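Local coordinates for protein TssK (Serratia sp. FS14, PDB 5Y0E) that probably serves as a trimeric baseplate component of the bacterial type VI secretion system, the contractile machine that delivers effectors into other cells, at residues A[382-394]-A[405-418]. Numbering follows the deposited sequence.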
ATOM      1  N   LEU A 382      -6.590 -46.651  10.894  1.00121.33           N
ATOM      2  CA  LEU A 382      -7.661 -46.604  11.848  1.00119.31           C
ATOM      3  C   LEU A 382      -8.609 -45.510  11.421  1.00116.78           C
ATOM      4  O   LEU A 382      -8.317 -44.705  10.540  1.00117.05           O
ATOM      5  CB  LEU A 382      -7.146 -46.369  13.257  1.00121.41           C
ATOM      6  N   PRO A 383      -9.747 -45.438  12.081  1.00113.97           N
ATOM      7  CA  PRO A 383     -10.687 -44.426  11.650  1.00109.44           C
ATOM      8  C   PRO A 383     -10.343 -43.066  12.192  1.00107.88           C
ATOM      9  O   PRO A 383      -9.499 -42.903  13.059  1.00108.96           O
ATOM     10  CB  PRO A 383     -11.994 -44.915  12.253  1.00107.46           C
ATOM     11  CG  PRO A 383     -11.592 -45.633  13.479  1.00112.81           C
ATOM     12  CD  PRO A 383     -10.179 -46.106  13.311  1.00114.92           C
ATOM     13  N   GLY A 384     -11.020 -42.081  11.633  1.00103.05           N
ATOM     14  CA  GLY A 384     -10.888 -40.709  12.056  1.00 95.41           C
ATOM     15  C   GLY A 384     -12.259 -40.216  12.443  1.00 88.56           C
ATOM     16  O   GLY A 384     -13.176 -40.991  12.668  1.00 89.40           O
ATOM     17  N   ILE A 385     -12.413 -38.915  12.551  1.00 85.48           N
ATOM     18  CA  ILE A 385     -13.738 -38.405  12.879  1.00 82.34           C
ATOM     19  C   ILE A 385     -14.704 -38.755  11.752  1.00 80.46           C
ATOM     20  O   ILE A 385     -14.362 -38.669  10.568  1.00 82.13           O
ATOM     21  CB  ILE A 385     -13.691 -36.893  13.151  1.00 78.42           C
ATOM     22  CG1 ILE A 385     -12.981 -36.623  14.468  1.00 81.94           C
ATOM     23  CG2 ILE A 385     -15.080 -36.331  13.234  1.00 81.49           C
ATOM     24  CD1 ILE A 385     -11.604 -36.112  14.306  1.00 88.89           C
ATOM     25  N   GLY A 386     -15.906 -39.201  12.119  1.00 78.88           N
ATOM     26  CA  GLY A 386     -16.856 -39.638  11.129  1.00 79.10           C
ATOM     27  C   GLY A 386     -17.489 -38.483  10.381  1.00 76.60           C
ATOM     28  O   GLY A 386     -17.664 -37.384  10.893  1.00 73.44           O
ATOM     29  N   LEU A 387     -17.845 -38.764   9.140  1.00 75.16           N
ATOM     30  CA  LEU A 387     -18.500 -37.819   8.255  1.00 70.04           C
ATOM     31  C   LEU A 387     -19.881 -38.352   7.920  1.00 71.54           C
ATOM     32  O   LEU A 387     -20.014 -39.462   7.414  1.00 78.83           O
ATOM     33  CB  LEU A 387     -17.688 -37.596   6.985  1.00 68.73           C
ATOM     34  CG  LEU A 387     -16.281 -37.128   7.329  1.00 69.93           C
ATOM     35  CD1 LEU A 387     -15.291 -37.315   6.195  1.00 68.55           C
ATOM     36  CD2 LEU A 387     -16.380 -35.696   7.751  1.00 68.26           C
ATOM     37  N   ARG A 388     -20.901 -37.560   8.203  1.00 68.30           N
ATOM     38  CA  ARG A 388     -22.283 -37.934   7.968  1.00 68.74           C
ATOM     39  C   ARG A 388     -22.811 -37.062   6.840  1.00 62.89           C
ATOM     40  O   ARG A 388     -22.705 -35.835   6.901  1.00 60.69           O
ATOM     41  CB  ARG A 388     -23.101 -37.752   9.243  1.00 72.77           C
ATOM     42  CG  ARG A 388     -24.601 -37.767   9.063  1.00 76.48           C
ATOM     43  CD  ARG A 388     -25.286 -37.570  10.411  1.00 88.69           C
ATOM     44  NE  ARG A 388     -24.691 -38.417  11.447  1.00 98.48           N
ATOM     45  CZ  ARG A 388     -25.045 -39.679  11.666  1.00 98.94           C
ATOM     46  NH1 ARG A 388     -24.453 -40.383  12.625  1.00 97.61           N
ATOM     47  NH2 ARG A 388     -25.992 -40.235  10.919  1.00 98.07           N
ATOM     48  N   THR A 389     -23.367 -37.697   5.816  1.00 60.54           N
ATOM     49  CA  THR A 389     -24.011 -36.965   4.736  1.00 58.25           C
ATOM     50  C   THR A 389     -25.187 -36.161   5.268  1.00 55.43           C
ATOM     51  O   THR A 389     -25.942 -36.625   6.117  1.00 58.54           O
ATOM     52  CB  THR A 389     -24.485 -37.936   3.655  1.00 60.12           C
ATOM     53  OG1 THR A 389     -23.351 -38.495   2.994  1.00 63.84           O
ATOM     54  CG2 THR A 389     -25.329 -37.239   2.634  1.00 60.41           C
ATOM     55  N   MET A 390     -25.327 -34.977   4.796  1.00 55.36           N
ATOM     56  CA  MET A 390     -26.467 -34.205   5.230  1.00 53.65           C
ATOM     57  C   MET A 390     -27.502 -34.162   4.124  1.00 54.71           C
ATOM     58  O   MET A 390     -27.176 -33.823   2.984  1.00 56.25           O
ATOM     59  CB  MET A 390     -26.045 -32.795   5.605  1.00 52.90           C
ATOM     60  CG  MET A 390     -24.897 -32.740   6.577  1.00 52.13           C
ATOM     61  SD  MET A 390     -24.457 -31.055   7.018  1.00 52.53           S
ATOM     62  CE  MET A 390     -25.829 -30.548   8.014  1.00 53.37           C
ATOM     63  N   PRO A 391     -28.718 -34.502   4.399  1.00 56.98           N
ATOM     64  CA  PRO A 391     -29.714 -34.567   3.325  1.00 55.03           C
ATOM     65  C   PRO A 391     -30.244 -33.204   2.929  1.00 52.07           C
ATOM     66  O   PRO A 391     -30.675 -33.022   1.789  1.00 52.27           O
ATOM     67  CB  PRO A 391     -30.807 -35.459   3.919  1.00 54.71           C
ATOM     68  CG  PRO A 391     -30.193 -36.088   5.133  1.00 59.07           C
ATOM     69  CD  PRO A 391     -29.196 -35.114   5.642  1.00 57.65           C
ATOM     70  N   VAL A 392     -30.236 -32.245   3.847  1.00 49.88           N
ATOM     71  CA  VAL A 392     -30.436 -30.847   3.495  1.00 51.61           C
ATOM     72  C   VAL A 392     -29.230 -30.063   3.959  1.00 51.00           C
ATOM     73  O   VAL A 392     -28.699 -30.300   5.048  1.00 51.98           O
ATOM     74  CB  VAL A 392     -31.720 -30.224   4.080  1.00 53.48           C
ATOM     75  CG1 VAL A 392     -32.855 -31.133   3.901  1.00 54.02           C
ATOM     76  CG2 VAL A 392     -31.546 -29.840   5.533  1.00 58.91           C
ATOM     77  N   ALA A 393     -28.818 -29.151   3.154  1.00 47.86           N
ATOM     78  CA  ALA A 393     -27.643 -28.392   3.494  1.00 44.24           C
ATOM     79  C   ALA A 393     -28.002 -27.343   4.523  1.00 46.28           C
ATOM     80  O   ALA A 393     -29.127 -26.856   4.545  1.00 45.50           O
ATOM     81  CB  ALA A 393     -27.068 -27.729   2.258  1.00 45.20           C
ATOM     82  N   PRO A 394     -27.058 -26.989   5.378  1.00 48.54           N
ATOM     83  CA  PRO A 394     -27.321 -26.003   6.426  1.00 49.78           C
ATOM     84  C   PRO A 394     -27.848 -24.684   5.889  1.00 49.63           C
ATOM     85  O   PRO A 394     -27.389 -24.168   4.874  1.00 51.65           O
ATOM     86  CB  PRO A 394     -25.951 -25.801   7.065  1.00 49.24           C
ATOM     87  CG  PRO A 394     -25.166 -26.947   6.675  1.00 50.36           C
ATOM     88  CD  PRO A 394     -25.670 -27.453   5.388  1.00 47.44           C
ATOM     89  N   TYR A 405     -22.692 -32.249   1.260  1.00 48.05           N
ATOM     90  CA  TYR A 405     -22.381 -31.653   2.541  1.00 47.98           C
ATOM     91  C   TYR A 405     -22.292 -32.760   3.563  1.00 50.91           C
ATOM     92  O   TYR A 405     -23.254 -33.505   3.761  1.00 53.95           O
ATOM     93  CB  TYR A 405     -23.433 -30.626   2.924  1.00 44.83           C
ATOM     94  CG  TYR A 405     -23.363 -29.452   2.019  1.00 44.95           C
ATOM     95  CD1 TYR A 405     -23.898 -29.505   0.739  1.00 44.85           C
ATOM     96  CD2 TYR A 405     -22.728 -28.298   2.421  1.00 43.78           C
ATOM     97  CE1 TYR A 405     -23.807 -28.446  -0.094  1.00 43.99           C
ATOM     98  CE2 TYR A 405     -22.633 -27.232   1.593  1.00 44.68           C
ATOM     99  CZ  TYR A 405     -23.165 -27.304   0.338  1.00 45.39           C
ATOM    100  OH  TYR A 405     -23.057 -26.208  -0.463  1.00 46.89           O
ATOM    101  N   PHE A 406     -21.138 -32.879   4.184  1.00 51.01           N
ATOM    102  CA  PHE A 406     -20.888 -33.889   5.191  1.00 51.92           C
ATOM    103  C   PHE A 406     -20.733 -33.194   6.524  1.00 53.16           C
ATOM    104  O   PHE A 406     -19.886 -32.314   6.671  1.00 53.56           O
ATOM    105  CB  PHE A 406     -19.635 -34.683   4.855  1.00 55.24           C
ATOM    106  CG  PHE A 406     -19.725 -35.408   3.568  1.00 53.43           C
ATOM    107  CD1 PHE A 406     -20.285 -36.662   3.511  1.00 55.69           C
ATOM    108  CD2 PHE A 406     -19.257 -34.836   2.409  1.00 56.28           C
ATOM    109  CE1 PHE A 406     -20.373 -37.336   2.334  1.00 54.28           C
ATOM    110  CE2 PHE A 406     -19.345 -35.516   1.216  1.00 57.90           C
ATOM    111  CZ  PHE A 406     -19.900 -36.770   1.183  1.00 57.46           C
ATOM    112  N   GLU A 407     -21.552 -33.571   7.485  1.00 58.08           N
ATOM    113  CA  GLU A 407     -21.323 -33.134   8.846  1.00 60.67           C
ATOM    114  C   GLU A 407     -20.310 -34.062   9.500  1.00 65.86           C
ATOM    115  O   GLU A 407     -20.286 -35.264   9.226  1.00 66.76           O
ATOM    116  CB  GLU A 407     -22.632 -33.121   9.626  1.00 60.55           C
ATOM    117  CG  GLU A 407     -22.544 -32.523  11.011  1.00 66.10           C
ATOM    118  CD  GLU A 407     -23.881 -31.973  11.479  1.00 67.78           C
ATOM    119  OE1 GLU A 407     -24.918 -32.389  10.917  1.00 66.66           O
ATOM    120  OE2 GLU A 407     -23.888 -31.123  12.393  1.00 65.12           O
ATOM    121  N   LEU A 408     -19.445 -33.492  10.330  1.00 66.12           N
ATOM    122  CA  LEU A 408     -18.539 -34.285  11.143  1.00 69.04           C
ATOM    123  C   LEU A 408     -19.284 -34.860  12.336  1.00 74.26           C
ATOM    124  O   LEU A 408     -20.098 -34.178  12.964  1.00 72.93           O
ATOM    125  CB  LEU A 408     -17.367 -33.443  11.624  1.00 65.14           C
ATOM    126  CG  LEU A 408     -16.238 -33.240  10.615  1.00 63.99           C
ATOM    127  CD1 LEU A 408     -16.655 -32.335   9.486  1.00 61.06           C
ATOM    128  CD2 LEU A 408     -15.018 -32.678  11.298  1.00 64.69           C
ATOM    129  N   GLU A 409     -19.092 -36.146  12.571  1.00 78.10           N
ATOM    130  CA  GLU A 409     -19.782 -36.813  13.650  1.00 79.23           C
ATOM    131  C   GLU A 409     -19.084 -36.491  14.917  1.00 84.47           C
ATOM    132  O   GLU A 409     -17.899 -36.701  15.045  1.00 84.72           O
ATOM    133  CB  GLU A 409     -19.799 -38.315  13.446  1.00 81.63           C
ATOM    134  CG  GLU A 409     -20.326 -38.749  12.096  1.00 83.12           C
ATOM    135  CD  GLU A 409     -20.873 -40.159  12.096  1.00 86.34           C
ATOM    136  OE1 GLU A 409     -20.238 -41.047  12.683  1.00 89.22           O
ATOM    137  OE2 GLU A 409     -21.943 -40.382  11.512  1.00 89.02           O
ATOM    138  N   LYS A 410     -19.838 -35.949  15.850  1.00 87.54           N
ATOM    139  CA  LYS A 410     -19.296 -35.612  17.132  1.00 91.54           C
ATOM    140  C   LYS A 410     -19.543 -36.792  18.032  1.00 95.22           C
ATOM    141  O   LYS A 410     -20.479 -37.542  17.851  1.00 91.74           O
ATOM    142  CB  LYS A 410     -19.974 -34.372  17.672  1.00 95.89           C
ATOM    143  CG  LYS A 410     -20.110 -33.272  16.641  1.00 92.87           C
ATOM    144  CD  LYS A 410     -20.341 -31.924  17.288  1.00 94.61           C
ATOM    145  CE  LYS A 410     -19.298 -31.646  18.344  1.00 96.10           C
ATOM    146  NZ  LYS A 410     -18.944 -30.208  18.411  1.00 93.14           N
ATOM    147  N   GLY A 411     -18.686 -36.954  19.018  1.00103.77           N
ATOM    148  CA  GLY A 411     -18.803 -38.076  19.913  1.00108.84           C
ATOM    149  C   GLY A 411     -17.553 -38.914  19.803  1.00110.28           C
ATOM    150  O   GLY A 411     -16.711 -38.691  18.954  1.00109.79           O
ATOM    151  N   GLY A 412     -17.419 -39.883  20.685  1.00113.69           N
ATOM    152  CA  GLY A 412     -16.251 -40.731  20.678  1.00116.98           C
ATOM    153  C   GLY A 412     -15.173 -40.125  21.535  1.00117.48           C
ATOM    154  O   GLY A 412     -15.369 -39.102  22.149  1.00117.25           O
ATOM    155  N   ASP A 413     -14.023 -40.772  21.579  1.00117.89           N
ATOM    156  CA  ASP A 413     -12.930 -40.274  22.376  1.00114.76           C
ATOM    157  C   ASP A 413     -12.053 -39.389  21.513  1.00112.83           C
ATOM    158  O   ASP A 413     -11.430 -38.461  21.999  1.00113.98           O
ATOM    159  CB  ASP A 413     -12.131 -41.435  22.981  1.00119.52           C
ATOM    160  CG  ASP A 413     -12.974 -42.311  23.920  1.00123.54           C
ATOM    161  OD1 ASP A 413     -14.131 -42.627  23.565  1.00124.03           O
ATOM    162  OD2 ASP A 413     -12.476 -42.685  25.008  1.00125.06           O
ATOM    163  N   LEU A 414     -12.056 -39.616  20.204  1.00110.60           N
ATOM    164  CA  LEU A 414     -11.236 -38.803  19.299  1.00108.00           C
ATOM    165  C   LEU A 414     -11.645 -37.355  19.295  1.00108.74           C
ATOM    166  O   LEU A 414     -10.811 -36.473  19.177  1.00108.75           O
ATOM    167  CB  LEU A 414     -11.249 -39.336  17.887  1.00105.50           C
ATOM    168  CG  LEU A 414     -10.452 -38.432  16.963  1.00106.31           C
ATOM    169  CD1 LEU A 414      -8.991 -38.378  17.355  1.00103.06           C
ATOM    170  CD2 LEU A 414     -10.596 -38.920  15.543  1.00104.88           C
ATOM    171  N   TRP A 415     -12.937 -37.100  19.435  1.00108.60           N
ATOM    172  CA  TRP A 415     -13.425 -35.747  19.531  1.00108.79           C
ATOM    173  C   TRP A 415     -12.710 -34.925  20.610  1.00108.54           C
ATOM    174  O   TRP A 415     -12.320 -33.797  20.357  1.00106.19           O
ATOM    175  CB  TRP A 415     -14.921 -35.742  19.783  1.00109.49           C
ATOM    176  CG  TRP A 415     -15.461 -34.410  19.568  1.00108.45           C
ATOM    177  CD1 TRP A 415     -16.174 -33.666  20.441  1.00108.29           C
ATOM    178  CD2 TRP A 415     -15.296 -33.618  18.397  1.00105.72           C
ATOM    179  NE1 TRP A 415     -16.482 -32.453  19.879  1.00107.27           N
ATOM    180  CE2 TRP A 415     -15.947 -32.405  18.620  1.00106.16           C
ATOM    181  CE3 TRP A 415     -14.665 -33.825  17.179  1.00102.65           C
ATOM    182  CZ2 TRP A 415     -15.978 -31.405  17.675  1.00103.90           C
ATOM    183  CZ3 TRP A 415     -14.700 -32.841  16.251  1.00 98.68           C
ATOM    184  CH2 TRP A 415     -15.351 -31.646  16.495  1.00 98.55           C
ATOM    185  N   LYS A 416     -12.507 -35.497  21.799  1.00110.66           N
ATOM    186  CA  LYS A 416     -11.835 -34.798  22.899  1.00108.90           C
ATOM    187  C   LYS A 416     -10.452 -34.331  22.555  1.00106.46           C
ATOM    188  O   LYS A 416     -10.047 -33.260  22.961  1.00106.17           O
ATOM    189  CB  LYS A 416     -11.741 -35.651  24.153  1.00110.07           C
ATOM    190  CG  LYS A 416     -12.888 -36.601  24.358  1.00113.13           C
ATOM    191  CD  LYS A 416     -14.159 -35.841  24.649  1.00114.07           C
ATOM    192  CE  LYS A 416     -15.354 -36.686  24.275  1.00117.07           C
ATOM    193  NZ  LYS A 416     -15.036 -38.119  24.490  1.00116.68           N
ATOM    194  N   GLN A 417      -9.708 -35.125  21.805  1.00105.89           N
ATOM    195  CA  GLN A 417      -8.385 -34.708  21.429  1.00106.51           C
ATOM    196  C   GLN A 417      -8.500 -33.450  20.597  1.00107.43           C
ATOM    197  O   GLN A 417      -7.775 -32.489  20.829  1.00106.27           O
ATOM    198  CB  GLN A 417      -7.653 -35.801  20.680  1.00109.11           C
ATOM    199  CG  GLN A 417      -6.149 -35.719  20.827  1.00113.29           C
ATOM    200  CD  GLN A 417      -5.447 -37.050  20.626  1.00113.85           C
ATOM    201  OE1 GLN A 417      -6.075 -38.098  20.524  1.00110.98           O
ATOM    202  NE2 GLN A 417      -4.129 -37.003  20.569  1.00114.86           N
ATOM    203  N   MET A 418      -9.416 -33.448  19.635  1.00105.73           N
ATOM    204  CA  MET A 418      -9.636 -32.277  18.831  1.00105.14           C
ATOM    205  C   MET A 418      -9.956 -31.069  19.698  1.00104.18           C
ATOM    206  O   MET A 418      -9.298 -30.048  19.564  1.00105.04           O
ATOM    207  CB  MET A 418     -10.773 -32.501  17.845  1.00104.59           C
ATOM    208  CG  MET A 418     -10.390 -33.257  16.585  1.00103.93           C
ATOM    209  SD  MET A 418      -9.540 -32.260  15.383  1.00 92.59           S
ATOM    210  CE  MET A 418      -9.886 -30.626  15.985  1.00 87.35           C
TER
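Ile385 packs against Leu414, Trp415 and Met418 of helix 414-419. From its CB, the CG2 branch, placed anti to the backbone N (chi1 -71° for CG1), lies against Glu409 O at 3.4 Å and Leu408 CB at 4.0 Å. CG1 and CD1 both lie against Leu414 CD2, the two side chains crossing at about a right angle, and CG1 is also at the edge of the Trp415 ring, near its plane. At the tip, CD1 reaches Met418 CG at 3.8 Å. Ile368 of strand 366-370 touches Ile385 and Leu387, and Pro370 touches Met418.

Beyond Ile385, strand 387-389 runs antiparallel to strand 405-408 as the outermost strand of an eight-stranded sheet; 343-350 lies on the far side of 405-408. Arg388 and Glu407 form the hydrogen-bonded pair, Arg388 N giving a nearly straight bond to Glu407 O (2.6 Å), and Glu407 N returning one to Arg388 O. Further bonds join Glu409 N to Gly386 O and Met390 N to Tyr405 O. Leu387 CD2 lies 3.8 Å from Leu408 CG, on the sheet face that also carries Thr389 and Phe406, whose ring meets that of Phe362.

On the other face the Arg388 chain, bent at chi3 (-46°), brings NH1 within 2.7 Å of Glu409 OE2 in a salt bridge; the carboxylate oxygen lies over one face of the guanidinium, the two planes only 17° apart. At the far end Ala393 CB sits over the centre of the Tyr405 ring in a CH-pi contact, while Tyr405 OH is hydrogen-bonded to His400 N. Main-chain bonds thus set the register of the edge strand, with largely apolar packing on the Leu387 and Phe406 face; on the Arg388 side the salt bridge probably fixes the guanidinium beside Glu409, and Met390 lies against Glu407.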